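Local coordinates for protein short-chain dehydrogenase/reductase SDR (Burkholderia phymatum, PDB 5IG2) that binds NAD in a Rossmann-type fold and probably catalyses NAD(P)-linked oxidation or reduction between alcohols and carbonyl compounds, at residues L138-A144 against G187-C191; H93-N97 against T249-I253. All coordinates share one frame; numbering follows the deposited sequence. Where two conformers were deposited one is given.

Interaction 1: L138-A144 against G187-C191; sequences LGQNEAA and GEVGC
The carboxylate of E188 turns one flat face to the backbone of A143, whose N stands over it 4.0 Å from CD, while OE1 lies 3.9 Å from A143 CB; these are packing contacts. The peptide carbonyls make the polar links. A144 N approaches above the carbonyl plane of E188 and bonds to its O at 3.2 Å, and A144 O receives G190 N at 3.0 Å, tilted from its plane. This pair of bonds starts a parallel bridge, in which A144 and V189 point to one face of the sheet. There the chi1 of V189, -175°, sets CG2 anti to the carbonyl carbon, beside N, 3.7 Å from L138 CD2 and 4.1 Å from A144 CB. Small A144 and branched V189 pack against M137 of helix 112-140. N141 leaves the helix with positive phi, a conformation asparagine tolerates unusually well; at G187 a CB would jam against the preceding carbonyl. E142 turns from the contact, and its OE1 forms a salt bridge with K91. The contact joins the starts of strands 144-149 and 189-194 in a Rossmann sheet, with helix 112-140 over the V189 face and L138 also packing on W108 of the second subunit.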
# COMPACT_ATOMS: atom_id res chain seq x y z
N LEU B 138 26.38 -35.50 -50.73
CA LEU B 138 27.06 -35.44 -52.02
C LEU B 138 26.14 -35.88 -53.15
O LEU B 138 26.19 -35.32 -54.26
CB LEU B 138 28.32 -36.31 -51.98
CG LEU B 138 29.43 -35.80 -51.06
CD1 LEU B 138 30.47 -36.86 -50.80
CD2 LEU B 138 30.07 -34.56 -51.67
N GLY B 139 25.28 -36.87 -52.91
CA GLY B 139 24.39 -37.35 -53.95
C GLY B 139 23.25 -36.42 -54.30
O GLY B 139 22.62 -36.61 -55.35
N GLN B 140 22.98 -35.42 -53.46
CA GLN B 140 21.84 -34.53 -53.70
C GLN B 140 22.12 -33.46 -54.75
O GLN B 140 21.16 -32.90 -55.30
CB GLN B 140 21.41 -33.87 -52.39
CG GLN B 140 20.71 -34.83 -51.43
CD GLN B 140 20.44 -34.23 -50.06
OE1 GLN B 140 19.71 -34.81 -49.25
NE2 GLN B 140 21.07 -33.10 -49.77
N ASN B 141 23.38 -33.16 -55.06
CA ASN B 141 23.75 -32.06 -55.96
C ASN B 141 23.18 -30.73 -55.47
O ASN B 141 22.72 -29.90 -56.26
CB ASN B 141 23.30 -32.34 -57.39
CG ASN B 141 24.01 -33.52 -57.99
OD1 ASN B 141 25.12 -33.85 -57.59
ND2 ASN B 141 23.37 -34.17 -58.95
N GLU B 142 23.21 -30.53 -54.16
CA GLU B 142 22.72 -29.30 -53.55
C GLU B 142 23.75 -28.81 -52.56
O GLU B 142 24.58 -29.57 -52.06
CB GLU B 142 21.38 -29.52 -52.83
CG GLU B 142 20.21 -29.77 -53.74
CD GLU B 142 18.92 -29.93 -52.96
OE1 GLU B 142 18.24 -30.95 -53.16
OE2 GLU B 142 18.60 -29.03 -52.15
N ALA B 143 23.68 -27.51 -52.27
CA ALA B 143 24.47 -26.95 -51.19
C ALA B 143 24.15 -27.67 -49.89
O ALA B 143 22.98 -27.87 -49.54
CB ALA B 143 24.20 -25.45 -51.04
N ALA B 144 25.19 -28.09 -49.18
CA ALA B 144 25.03 -28.75 -47.89
C ALA B 144 26.28 -28.47 -47.07
O ALA B 144 27.32 -28.07 -47.60
CB ALA B 144 24.79 -30.26 -48.04
N GLY B 187 32.22 -30.61 -55.53
CA GLY B 187 30.81 -30.51 -55.21
C GLY B 187 30.51 -29.35 -54.27
O GLY B 187 31.35 -28.50 -53.98
N GLU B 188 29.27 -29.34 -53.79
CA GLU B 188 28.74 -28.21 -53.03
C GLU B 188 28.60 -28.50 -51.54
O GLU B 188 27.94 -27.73 -50.83
CB GLU B 188 27.38 -27.80 -53.59
CG GLU B 188 27.45 -27.09 -54.92
CD GLU B 188 26.24 -26.20 -55.11
OE1 GLU B 188 26.13 -25.18 -54.39
OE2 GLU B 188 25.39 -26.54 -55.96
N VAL B 189 29.18 -29.59 -51.05
CA VAL B 189 29.13 -29.91 -49.63
C VAL B 189 30.39 -29.35 -48.98
O VAL B 189 31.51 -29.56 -49.47
CB VAL B 189 29.02 -31.43 -49.41
CG1 VAL B 189 28.84 -31.74 -47.95
CG2 VAL B 189 27.85 -32.00 -50.21
N GLY B 190 30.21 -28.63 -47.87
CA GLY B 190 31.32 -28.04 -47.14
C GLY B 190 31.27 -28.40 -45.67
O GLY B 190 30.42 -29.20 -45.26
N CYS B 191 32.17 -27.85 -44.86
CA CYS B 191 32.13 -28.18 -43.44
C CYS B 191 32.76 -27.06 -42.61
O CYS B 191 33.49 -26.22 -43.13
CB CYS B 191 32.81 -29.53 -43.18
SG CYS B 191 34.59 -29.56 -43.48

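Interaction 2: H93-N97 against T249-I253; sequences HLLFN and TFEAI
F96 and L94 of strand 94-97, central in the Rossmann sheet, meet T249, F250 and I253 of helix 242-254; the short axes of 94-97 and 249-253 come within 12.2 Å, their N-to-C directions 133° apart. Long leucine, isoleucine and phenylalanine side chains span the gap, and T249 adds only a methyl. Packing is tightest round F96 CZ, which lies 3.7 Å from F250 CE1 and equally near I253 CD1. The phenyl centroids are 5.6 Å apart, the planes inclined at 34°, while F30 stacks on F96. I253 extends along its CG1 branch (chi2 169°), which brings CD1 against both L94 and F96. The L94 end is looser: its CD1 meets I253 CD1 tip to tip at 4.0 Å, and its CD2 lies near F250 CE2, but L94 has two conformers and these contacts hold for one. Beyond the buried layer, charged E251 sits on the exposed side of the helix. L95 and N97 pack on helix 112-140, so the strand is covered on both faces, and N98, which binds NAD, follows directly. T249 gives its OG1 to V245 O and leaves CG2 for the apolar side, 3.9 Å from F96 CE2, in the ring plane at its edge.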
# COMPACT_ATOMS: atom_id res chain seq x y z
N HIS B 93 20.38 -31.08 -45.42
CA HIS B 93 21.24 -30.01 -45.89
C HIS B 93 22.25 -29.54 -44.88
O HIS B 93 23.34 -29.09 -45.26
CB HIS B 93 20.40 -28.80 -46.31
CG HIS B 93 19.45 -29.10 -47.42
ND1 HIS B 93 18.10 -29.28 -47.21
CD2 HIS B 93 19.65 -29.29 -48.75
CE1 HIS B 93 17.51 -29.53 -48.37
NE2 HIS B 93 18.43 -29.55 -49.31
N LEU B 94 21.93 -29.64 -43.60
CA LEU B 94 22.80 -29.19 -42.52
C LEU B 94 22.88 -30.29 -41.48
O LEU B 94 21.85 -30.79 -41.02
CB LEU B 94 22.24 -27.90 -41.92
CG LEU B 94 23.12 -27.03 -41.04
CD1 LEU B 94 24.49 -26.83 -41.67
CD2 LEU B 94 22.42 -25.70 -40.81
N LEU B 95 24.10 -30.67 -41.11
CA LEU B 95 24.33 -31.69 -40.09
C LEU B 95 25.20 -31.09 -39.00
O LEU B 95 26.30 -30.60 -39.29
CB LEU B 95 24.99 -32.94 -40.66
CG LEU B 95 25.44 -33.97 -39.61
CD1 LEU B 95 24.23 -34.58 -38.89
CD2 LEU B 95 26.28 -35.07 -40.24
N PHE B 96 24.72 -31.14 -37.76
CA PHE B 96 25.50 -30.72 -36.59
C PHE B 96 25.88 -31.98 -35.82
O PHE B 96 25.04 -32.54 -35.10
CB PHE B 96 24.70 -29.77 -35.70
CG PHE B 96 24.42 -28.42 -36.30
CD1 PHE B 96 23.31 -28.22 -37.10
CD2 PHE B 96 25.24 -27.34 -36.03
CE1 PHE B 96 23.04 -26.98 -37.64
CE2 PHE B 96 24.97 -26.10 -36.57
CZ PHE B 96 23.87 -25.91 -37.37
N ASN B 97 27.13 -32.43 -35.94
CA ASN B 97 27.63 -33.54 -35.13
C ASN B 97 28.11 -32.94 -33.81
O ASN B 97 29.29 -32.58 -33.65
CB ASN B 97 28.75 -34.31 -35.83
CG ASN B 97 28.29 -35.04 -37.10
OD1 ASN B 97 27.34 -35.83 -37.07
ND2 ASN B 97 28.96 -34.77 -38.21
N THR B 249 27.56 -19.47 -34.87
CA THR B 249 27.76 -20.64 -35.72
C THR B 249 27.02 -20.48 -37.05
O THR B 249 27.58 -20.72 -38.12
CB THR B 249 27.31 -21.90 -34.97
OG1 THR B 249 28.15 -22.07 -33.83
CG2 THR B 249 27.40 -23.14 -35.86
N PHE B 250 25.76 -20.04 -37.00
CA PHE B 250 25.01 -19.87 -38.25
C PHE B 250 25.61 -18.76 -39.11
O PHE B 250 25.62 -18.86 -40.34
CB PHE B 250 23.54 -19.62 -37.94
CG PHE B 250 22.73 -20.89 -37.78
CD1 PHE B 250 22.79 -21.62 -36.61
CD2 PHE B 250 21.93 -21.35 -38.82
CE1 PHE B 250 22.04 -22.78 -36.46
CE2 PHE B 250 21.18 -22.50 -38.68
CZ PHE B 250 21.24 -23.22 -37.49
N GLU B 251 26.10 -17.68 -38.50
CA GLU B 251 26.81 -16.67 -39.28
C GLU B 251 27.99 -17.27 -40.02
O GLU B 251 28.22 -16.97 -41.20
CB GLU B 251 27.26 -15.51 -38.38
CG GLU B 251 26.14 -14.61 -37.92
CD GLU B 251 26.57 -13.62 -36.85
OE1 GLU B 251 27.74 -13.69 -36.39
OE2 GLU B 251 25.74 -12.78 -36.46
N ALA B 252 28.76 -18.15 -39.35
CA ALA B 252 29.90 -18.77 -40.01
C ALA B 252 29.45 -19.69 -41.15
O ALA B 252 30.05 -19.68 -42.23
CB ALA B 252 30.73 -19.56 -38.99
N ILE B 253 28.40 -20.49 -40.91
CA ILE B 253 27.87 -21.35 -41.97
C ILE B 253 27.46 -20.52 -43.18
O ILE B 253 27.75 -20.88 -44.33
CB ILE B 253 26.67 -22.17 -41.46
CG1 ILE B 253 27.06 -23.09 -40.30
CG2 ILE B 253 26.07 -22.97 -42.61
CD1 ILE B 253 25.83 -23.70 -39.62

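From the N terminus, after three strands, the chain reaches strand 94-97, then passes through helix 112-140 into the turn and strand 144-149, and through helix 162-185 into strand 189-194. Interaction 1 closes this second step, a loop of 42 residues, by setting two neighbouring parallel strands side by side. Interaction 2 closes a far larger loop of 151 residues when helix 242-254 returns to strand 94-97, and the smaller loop lies wholly within it. Both contacts reach the same sheet, with centres 13 Å apart. They touch directly: E142 OE2 probably hydrogen-bonds H93 NE2 at 2.9 Å, and A144 CB packs on H93 O, tying adjacent strand starts together.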